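Local coordinates for hypothetical 33.3 KDA protein IN ade3-ser2 intergenic region (Saccharomyces cerevisiae, PDB 1ODF) that probably acts as an ATP-dependent kinase of the GLYK family, transferring phosphate to a substrate that is not yet known, at residues A[158-170]-A[248-260]. Residues are numbered along the deposited sequence; the frame is centred on the assembly and turned at random.
Sequences LEGWFLGFNPILQ and YMPSYKLYLNDFV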
ATOM      1  N   LEU A 158      -4.516  -5.455   3.197  1.00 32.65           N
ATOM      2  CA  LEU A 158      -4.202  -4.038   3.051  1.00 31.26           C
ATOM      3  C   LEU A 158      -3.181  -3.916   1.913  1.00 32.22           C
ATOM      4  O   LEU A 158      -2.272  -4.748   1.795  1.00 29.70           O
ATOM      5  CB  LEU A 158      -3.625  -3.465   4.352  1.00 31.85           C
ATOM      6  CG  LEU A 158      -3.305  -1.962   4.337  1.00 33.81           C
ATOM      7  CD1 LEU A 158      -4.600  -1.155   4.188  1.00 33.93           C
ATOM      8  CD2 LEU A 158      -2.574  -1.581   5.611  1.00 32.82           C
ATOM      9  N   GLU A 159      -3.335  -2.891   1.075  1.00 29.99           N
ATOM     10  CA  GLU A 159      -2.428  -2.703  -0.050  1.00 30.99           C
ATOM     11  C   GLU A 159      -2.075  -1.244  -0.300  1.00 29.97           C
ATOM     12  O   GLU A 159      -2.906  -0.353  -0.127  1.00 28.19           O
ATOM     13  CB  GLU A 159      -3.036  -3.303  -1.319  1.00 31.52           C
ATOM     14  CG  GLU A 159      -4.216  -2.522  -1.880  1.00 33.87           C
ATOM     15  CD  GLU A 159      -3.799  -1.361  -2.784  1.00 37.39           C
ATOM     16  OE1 GLU A 159      -4.655  -0.490  -3.037  1.00 37.60           O
ATOM     17  OE2 GLU A 159      -2.632  -1.316  -3.248  1.00 39.19           O
ATOM     18  N   GLY A 160      -0.826  -1.024  -0.710  1.00 31.06           N
ATOM     19  CA  GLY A 160      -0.327   0.308  -1.002  1.00 28.46           C
ATOM     20  C   GLY A 160       1.003   0.208  -1.736  1.00 30.18           C
ATOM     21  O   GLY A 160       1.660  -0.840  -1.718  1.00 28.28           O
ATOM     22  N   TRP A 161       1.407   1.302  -2.377  1.00 30.67           N
ATOM     23  CA  TRP A 161       2.657   1.329  -3.130  1.00 32.86           C
ATOM     24  C   TRP A 161       3.890   1.481  -2.237  1.00 32.05           C
ATOM     25  O   TRP A 161       5.007   1.234  -2.689  1.00 32.91           O
ATOM     26  CB  TRP A 161       2.639   2.462  -4.179  1.00 31.96           C
ATOM     27  CG  TRP A 161       2.566   3.823  -3.574  1.00 27.72           C
ATOM     28  CD1 TRP A 161       1.437   4.504  -3.211  1.00 28.29           C
ATOM     29  CD2 TRP A 161       3.671   4.622  -3.143  1.00 26.90           C
ATOM     30  NE1 TRP A 161       1.774   5.678  -2.570  1.00 26.80           N
ATOM     31  CE2 TRP A 161       3.140   5.771  -2.513  1.00 25.22           C
ATOM     32  CE3 TRP A 161       5.064   4.476  -3.219  1.00 28.69           C
ATOM     33  CZ2 TRP A 161       3.950   6.762  -1.961  1.00 24.37           C
ATOM     34  CZ3 TRP A 161       5.863   5.460  -2.674  1.00 25.09           C
ATOM     35  CH2 TRP A 161       5.305   6.588  -2.051  1.00 25.96           C
ATOM     36  N   PHE A 162       3.694   1.883  -0.980  1.00 31.24           N
ATOM     37  CA  PHE A 162       4.817   2.059  -0.056  1.00 30.88           C
ATOM     38  C   PHE A 162       4.747   1.207   1.225  1.00 29.71           C
ATOM     39  O   PHE A 162       5.490   1.447   2.180  1.00 30.07           O
ATOM     40  CB  PHE A 162       4.950   3.537   0.321  1.00 31.26           C
ATOM     41  CG  PHE A 162       3.797   4.063   1.139  1.00 31.60           C
ATOM     42  CD1 PHE A 162       3.860   4.070   2.536  1.00 29.19           C
ATOM     43  CD2 PHE A 162       2.652   4.552   0.517  1.00 31.83           C
ATOM     44  CE1 PHE A 162       2.795   4.560   3.304  1.00 30.78           C
ATOM     45  CE2 PHE A 162       1.573   5.047   1.276  1.00 33.32           C
ATOM     46  CZ  PHE A 162       1.646   5.052   2.674  1.00 31.63           C
ATOM     47  N   LEU A 163       3.866   0.217   1.252  1.00 28.01           N
ATOM     48  CA  LEU A 163       3.756  -0.630   2.425  1.00 29.24           C
ATOM     49  C   LEU A 163       5.046  -1.431   2.615  1.00 30.60           C
ATOM     50  O   LEU A 163       5.535  -2.088   1.688  1.00 29.03           O
ATOM     51  CB  LEU A 163       2.570  -1.586   2.288  1.00 29.09           C
ATOM     52  CG  LEU A 163       1.170  -0.992   2.092  1.00 30.52           C
ATOM     53  CD1 LEU A 163       0.132  -2.102   2.215  1.00 29.50           C
ATOM     54  CD2 LEU A 163       0.904   0.088   3.122  1.00 28.97           C
ATOM     55  N   GLY A 164       5.600  -1.371   3.821  1.00 28.94           N
ATOM     56  CA  GLY A 164       6.821  -2.104   4.085  1.00 31.13           C
ATOM     57  C   GLY A 164       8.049  -1.213   4.156  1.00 32.06           C
ATOM     58  O   GLY A 164       9.064  -1.612   4.729  1.00 31.73           O
ATOM     59  N   PHE A 165       7.970  -0.017   3.572  1.00 32.83           N
ATOM     60  CA  PHE A 165       9.095   0.917   3.609  1.00 33.51           C
ATOM     61  C   PHE A 165       9.327   1.317   5.059  1.00 33.33           C
ATOM     62  O   PHE A 165       8.375   1.518   5.819  1.00 34.22           O
ATOM     63  CB  PHE A 165       8.791   2.182   2.790  1.00 33.46           C
ATOM     64  CG  PHE A 165       8.684   1.950   1.307  1.00 34.53           C
ATOM     65  CD1 PHE A 165       8.708   0.659   0.775  1.00 33.13           C
ATOM     66  CD2 PHE A 165       8.507   3.033   0.439  1.00 34.80           C
ATOM     67  CE1 PHE A 165       8.552   0.448  -0.603  1.00 32.73           C
ATOM     68  CE2 PHE A 165       8.349   2.836  -0.937  1.00 32.46           C
ATOM     69  CZ  PHE A 165       8.370   1.537  -1.458  1.00 32.92           C
ATOM     70  N   ASN A 166      10.588   1.442   5.445  1.00 33.38           N
ATOM     71  CA  ASN A 166      10.911   1.826   6.813  1.00 35.53           C
ATOM     72  C   ASN A 166      11.725   3.111   6.885  1.00 34.38           C
ATOM     73  O   ASN A 166      12.641   3.340   6.088  1.00 32.47           O
ATOM     74  CB  ASN A 166      11.655   0.696   7.535  1.00 34.68           C
ATOM     75  CG  ASN A 166      10.776  -0.543   7.745  1.00 34.95           C
ATOM     76  OD1 ASN A 166       9.665  -0.451   8.257  1.00 33.72           O
ATOM     77  ND2 ASN A 166      11.282  -1.699   7.349  1.00 36.06           N
ATOM     78  N   PRO A 167      11.394   3.970   7.854  1.00 33.40           N
ATOM     79  CA  PRO A 167      12.089   5.242   8.037  1.00 31.99           C
ATOM     80  C   PRO A 167      13.570   5.108   8.332  1.00 34.15           C
ATOM     81  O   PRO A 167      14.013   4.138   8.959  1.00 30.88           O
ATOM     82  CB  PRO A 167      11.322   5.891   9.191  1.00 32.04           C
ATOM     83  CG  PRO A 167      10.789   4.711   9.959  1.00 33.75           C
ATOM     84  CD  PRO A 167      10.326   3.801   8.856  1.00 31.53           C
ATOM     85  N   ILE A 168      14.339   6.073   7.834  1.00 35.37           N
ATOM     86  CA  ILE A 168      15.769   6.114   8.091  1.00 38.74           C
ATOM     87  C   ILE A 168      15.816   6.562   9.543  1.00 40.32           C
ATOM     88  O   ILE A 168      15.185   7.555   9.906  1.00 42.14           O
ATOM     89  CB  ILE A 168      16.468   7.171   7.226  1.00 40.49           C
ATOM     90  CG1 ILE A 168      16.188   6.900   5.741  1.00 39.33           C
ATOM     91  CG2 ILE A 168      17.964   7.158   7.517  1.00 40.12           C
ATOM     92  CD1 ILE A 168      16.579   5.497   5.286  1.00 42.24           C
ATOM     93  N   LEU A 169      16.538   5.833  10.380  1.00 42.02           N
ATOM     94  CA  LEU A 169      16.586   6.175  11.793  1.00 44.67           C
ATOM     95  C   LEU A 169      17.870   6.837  12.253  1.00 47.36           C
ATOM     96  O   LEU A 169      17.846   7.741  13.087  1.00 47.55           O
ATOM     97  CB  LEU A 169      16.347   4.923  12.629  1.00 42.73           C
ATOM     98  CG  LEU A 169      14.978   4.288  12.393  1.00 42.75           C
ATOM     99  CD1 LEU A 169      14.857   3.008  13.221  1.00 42.00           C
ATOM    100  CD2 LEU A 169      13.884   5.295  12.750  1.00 38.89           C
ATOM    101  N   GLN A 170      18.990   6.395  11.699  1.00 49.58           N
ATOM    102  CA  GLN A 170      20.275   6.925  12.104  1.00 52.93           C
ATOM    103  C   GLN A 170      21.010   7.681  11.008  1.00 51.10           C
ATOM    104  O   GLN A 170      20.871   7.366   9.830  1.00 51.21           O
ATOM    105  CB  GLN A 170      21.151   5.781  12.603  1.00 56.08           C
ATOM    106  CG  GLN A 170      22.430   6.253  13.243  1.00 65.85           C
ATOM    107  CD  GLN A 170      23.626   5.358  12.925  1.00 70.69           C
ATOM    108  OE1 GLN A 170      24.183   5.407  11.818  1.00 72.01           O
ATOM    109  NE2 GLN A 170      24.023   4.534  13.895  1.00 72.56           N
ATOM    110  N   TYR A 248       7.092  10.823  -6.334  1.00 44.92           N
ATOM    111  CA  TYR A 248       7.263   9.526  -5.687  1.00 46.24           C
ATOM    112  C   TYR A 248       8.665   8.923  -5.805  1.00 45.46           C
ATOM    113  O   TYR A 248       9.083   8.149  -4.947  1.00 44.67           O
ATOM    114  CB  TYR A 248       6.242   8.541  -6.252  1.00 44.67           C
ATOM    115  CG  TYR A 248       4.811   8.931  -5.977  1.00 47.11           C
ATOM    116  CD1 TYR A 248       4.111   8.376  -4.908  1.00 47.48           C
ATOM    117  CD2 TYR A 248       4.149   9.855  -6.792  1.00 48.16           C
ATOM    118  CE1 TYR A 248       2.783   8.727  -4.653  1.00 49.37           C
ATOM    119  CE2 TYR A 248       2.825  10.215  -6.546  1.00 48.27           C
ATOM    120  CZ  TYR A 248       2.146   9.646  -5.476  1.00 50.08           C
ATOM    121  OH  TYR A 248       0.835   9.994  -5.225  1.00 51.26           O
ATOM    122  N   MET A 249       9.384   9.278  -6.865  1.00 44.69           N
ATOM    123  CA  MET A 249      10.731   8.759  -7.086  1.00 45.39           C
ATOM    124  C   MET A 249      11.702   8.863  -5.907  1.00 43.08           C
ATOM    125  O   MET A 249      12.490   7.948  -5.673  1.00 42.11           O
ATOM    126  CB  MET A 249      11.350   9.431  -8.310  1.00 48.60           C
ATOM    127  CG  MET A 249      10.947   8.791  -9.618  1.00 48.95           C
ATOM    128  SD  MET A 249      11.521   7.094  -9.679  1.00 54.12           S
ATOM    129  CE  MET A 249      10.027   6.285 -10.202  1.00 50.88           C
ATOM    130  N   PRO A 250      11.681   9.986  -5.164  1.00 42.45           N
ATOM    131  CA  PRO A 250      12.612  10.085  -4.030  1.00 40.94           C
ATOM    132  C   PRO A 250      12.381   8.939  -3.034  1.00 40.58           C
ATOM    133  O   PRO A 250      13.330   8.301  -2.565  1.00 38.82           O
ATOM    134  CB  PRO A 250      12.289  11.454  -3.439  1.00 40.50           C
ATOM    135  CG  PRO A 250      11.876  12.246  -4.658  1.00 40.56           C
ATOM    136  CD  PRO A 250      10.993  11.269  -5.398  1.00 40.16           C
ATOM    137  N   SER A 251      11.113   8.677  -2.730  1.00 37.75           N
ATOM    138  CA  SER A 251      10.764   7.598  -1.809  1.00 36.58           C
ATOM    139  C   SER A 251      11.281   6.259  -2.326  1.00 36.59           C
ATOM    140  O   SER A 251      11.865   5.481  -1.580  1.00 35.92           O
ATOM    141  CB  SER A 251       9.251   7.525  -1.629  1.00 32.86           C
ATOM    142  OG  SER A 251       8.785   8.662  -0.936  1.00 31.49           O
ATOM    143  N   TYR A 252      11.054   5.998  -3.609  1.00 37.53           N
ATOM    144  CA  TYR A 252      11.502   4.757  -4.229  1.00 37.46           C
ATOM    145  C   TYR A 252      13.007   4.592  -4.072  1.00 35.98           C
ATOM    146  O   TYR A 252      13.477   3.556  -3.598  1.00 33.84           O
ATOM    147  CB  TYR A 252      11.127   4.737  -5.723  1.00 38.92           C
ATOM    148  CG  TYR A 252       9.668   4.430  -5.990  1.00 42.05           C
ATOM    149  CD1 TYR A 252       8.916   5.211  -6.873  1.00 40.77           C
ATOM    150  CD2 TYR A 252       9.032   3.366  -5.346  1.00 43.17           C
ATOM    151  CE1 TYR A 252       7.561   4.937  -7.099  1.00 42.19           C
ATOM    152  CE2 TYR A 252       7.679   3.087  -5.568  1.00 42.50           C
ATOM    153  CZ  TYR A 252       6.950   3.874  -6.440  1.00 43.65           C
ATOM    154  OH  TYR A 252       5.606   3.608  -6.629  1.00 44.90           O
ATOM    155  N   LYS A 253      13.751   5.624  -4.460  1.00 35.12           N
ATOM    156  CA  LYS A 253      15.205   5.601  -4.376  1.00 38.41           C
ATOM    157  C   LYS A 253      15.713   5.399  -2.949  1.00 37.53           C
ATOM    158  O   LYS A 253      16.726   4.741  -2.735  1.00 38.32           O
ATOM    159  CB  LYS A 253      15.796   6.904  -4.925  1.00 41.89           C
ATOM    160  CG  LYS A 253      15.480   7.183  -6.378  1.00 47.35           C
ATOM    161  CD  LYS A 253      16.139   8.483  -6.834  1.00 49.71           C
ATOM    162  CE  LYS A 253      15.894   8.738  -8.319  1.00 55.15           C
ATOM    163  NZ  LYS A 253      16.655   9.928  -8.834  1.00 56.76           N
ATOM    164  N   LEU A 254      15.013   5.976  -1.979  1.00 36.10           N
ATOM    165  CA  LEU A 254      15.427   5.849  -0.592  1.00 37.09           C
ATOM    166  C   LEU A 254      15.100   4.511   0.086  1.00 36.28           C
ATOM    167  O   LEU A 254      15.969   3.920   0.719  1.00 35.33           O
ATOM    168  CB  LEU A 254      14.804   6.967   0.249  1.00 38.87           C
ATOM    169  CG  LEU A 254      15.736   7.826   1.115  1.00 42.40           C
ATOM    170  CD1 LEU A 254      14.918   8.462   2.226  1.00 43.06           C
ATOM    171  CD2 LEU A 254      16.860   6.985   1.701  1.00 40.87           C
ATOM    172  N   TYR A 255      13.865   4.027  -0.070  1.00 35.23           N
ATOM    173  CA  TYR A 255      13.425   2.809   0.618  1.00 33.99           C
ATOM    174  C   TYR A 255      13.252   1.492  -0.124  1.00 33.41           C
ATOM    175  O   TYR A 255      13.358   0.431   0.489  1.00 34.69           O
ATOM    176  CB  TYR A 255      12.096   3.081   1.330  1.00 32.85           C
ATOM    177  CG  TYR A 255      12.005   4.414   2.040  1.00 30.31           C
ATOM    178  CD1 TYR A 255      11.187   5.434   1.550  1.00 28.95           C
ATOM    179  CD2 TYR A 255      12.696   4.636   3.229  1.00 29.84           C
ATOM    180  CE1 TYR A 255      11.052   6.646   2.239  1.00 30.91           C
ATOM    181  CE2 TYR A 255      12.570   5.837   3.928  1.00 30.57           C
ATOM    182  CZ  TYR A 255      11.749   6.837   3.431  1.00 32.59           C
ATOM    183  OH  TYR A 255      11.615   8.008   4.138  1.00 33.74           O
ATOM    184  N   LEU A 256      12.971   1.540  -1.421  1.00 33.37           N
ATOM    185  CA  LEU A 256      12.714   0.312  -2.170  1.00 34.03           C
ATOM    186  C   LEU A 256      13.737  -0.808  -2.027  1.00 34.78           C
ATOM    187  O   LEU A 256      13.373  -1.974  -1.882  1.00 34.62           O
ATOM    188  CB  LEU A 256      12.501   0.616  -3.657  1.00 32.90           C
ATOM    189  CG  LEU A 256      11.982  -0.595  -4.457  1.00 35.49           C
ATOM    190  CD1 LEU A 256      10.600  -1.013  -3.922  1.00 35.68           C
ATOM    191  CD2 LEU A 256      11.892  -0.260  -5.940  1.00 31.55           C
ATOM    192  N   ASN A 257      15.015  -0.462  -2.055  1.00 36.27           N
ATOM    193  CA  ASN A 257      16.060  -1.474  -1.955  1.00 37.72           C
ATOM    194  C   ASN A 257      16.046  -2.260  -0.629  1.00 35.97           C
ATOM    195  O   ASN A 257      15.904  -3.481  -0.634  1.00 33.19           O
ATOM    196  CB  ASN A 257      17.424  -0.821  -2.175  1.00 36.17           C
ATOM    197  CG  ASN A 257      18.542  -1.835  -2.261  1.00 37.28           C
ATOM    198  OD1 ASN A 257      18.320  -3.041  -2.138  1.00 38.24           O
ATOM    199  ND2 ASN A 257      19.752  -1.352  -2.474  1.00 37.01           N
ATOM    200  N   ASP A 258      16.196  -1.568   0.497  1.00 37.77           N
ATOM    201  CA  ASP A 258      16.186  -2.248   1.798  1.00 39.91           C
ATOM    202  C   ASP A 258      14.906  -3.058   1.962  1.00 38.22           C
ATOM    203  O   ASP A 258      14.941  -4.229   2.347  1.00 38.46           O
ATOM    204  CB  ASP A 258      16.279  -1.249   2.956  1.00 42.89           C
ATOM    205  CG  ASP A 258      17.484  -0.343   2.851  1.00 47.68           C
ATOM    206  OD1 ASP A 258      18.576  -0.849   2.503  1.00 49.15           O
ATOM    207  OD2 ASP A 258      17.336   0.873   3.130  1.00 50.34           O
ATOM    208  N   PHE A 259      13.777  -2.428   1.656  1.00 35.44           N
ATOM    209  CA  PHE A 259      12.493  -3.092   1.774  1.00 34.47           C
ATOM    210  C   PHE A 259      12.416  -4.401   0.992  1.00 33.59           C
ATOM    211  O   PHE A 259      12.155  -5.461   1.560  1.00 33.39           O
ATOM    212  CB  PHE A 259      11.372  -2.158   1.321  1.00 34.72           C
ATOM    213  CG  PHE A 259      10.071  -2.860   1.088  1.00 34.83           C
ATOM    214  CD1 PHE A 259       9.435  -2.773  -0.150  1.00 35.61           C
ATOM    215  CD2 PHE A 259       9.509  -3.657   2.082  1.00 33.92           C
ATOM    216  CE1 PHE A 259       8.259  -3.473  -0.395  1.00 36.04           C
ATOM    217  CE2 PHE A 259       8.337  -4.360   1.849  1.00 34.95           C
ATOM    218  CZ  PHE A 259       7.709  -4.270   0.606  1.00 36.48           C
ATOM    219  N   VAL A 260      12.639  -4.334  -0.312  1.00 33.71           N
ATOM    220  CA  VAL A 260      12.558  -5.538  -1.134  1.00 36.44           C
ATOM    221  C   VAL A 260      13.603  -6.596  -0.788  1.00 35.70           C
ATOM    222  O   VAL A 260      13.287  -7.780  -0.702  1.00 38.47           O
ATOM    223  CB  VAL A 260      12.663  -5.189  -2.644  1.00 35.98           C
ATOM    224  CG1 VAL A 260      12.654  -6.461  -3.484  1.00 35.17           C
ATOM    225  CG2 VAL A 260      11.503  -4.279  -3.043  1.00 36.29           C
TER
HETATM  226  O   HOH W   1      12.608   0.644   3.531  1.00 35.95           O
HETATM  227  O   HOH W   2      14.676   2.153   4.953  1.00 41.63           O
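Trp-161 lays its six-membered ring across the edge of Tyr-248, whose CD1 lies 3.4 Å from Trp-161 CZ2 in a T-shaped pair with planes at 81°. The indole's own edge turns in an offset edge-to-face contact to the face of Tyr-252, with Trp-161 CE3 3.8 Å from Tyr-252 CE2. On the indole face away from Tyr-248, Phe-162 CD2 sits near the rim, so a broad, flat side chain suits this place. The Trp-161 chi1 of 64°, which sets CG between the backbone N and the carbonyl carbon, swings the indole toward helix 249-262. Trp-161 also touches Lys-44 of the predicted ATP-binding P-loop, and Tyr-252 OH hydrogen-bonds Gln-40 of the same loop. With only an alanine in place of Trp-161, Tyr-248 would be likely to lose the face its edge packs on, and a gap would open beside Tyr-252.

Farther along, Phe-165 CE1 lies 3.4 Å from Phe-259 CD1, which sits near the plane of the Phe-165 ring, though the two rings meet obliquely; Phe-165 CG meets Tyr-255 CB at 3.6 Å. The type II turn from Phe-162 to Phe-165 brings Gly-164 CA within 3.5 Å of Phe-259 CE2; a side chain here would collide with that ring. Leu-163 O, hydrogen-bonded by Ser-37, and Phe-165 N lie over the Phe-259 face. The end of Ile-168 bends nearer the helix than its CB, letting CD1 pack 3.9 Å from Leu-254 CD2.

Polar backbone groups are joined through water: one molecule accepts from Asn-166 N and donates to Tyr-255 O at 3.1 Å. The Tyr-255 hydroxyl bonds Asn-186 OD1, which also accepts from Ile-168 N. The join thus rests on ring shape and water bridging rather than on direct hydrogen bonds between the two segments.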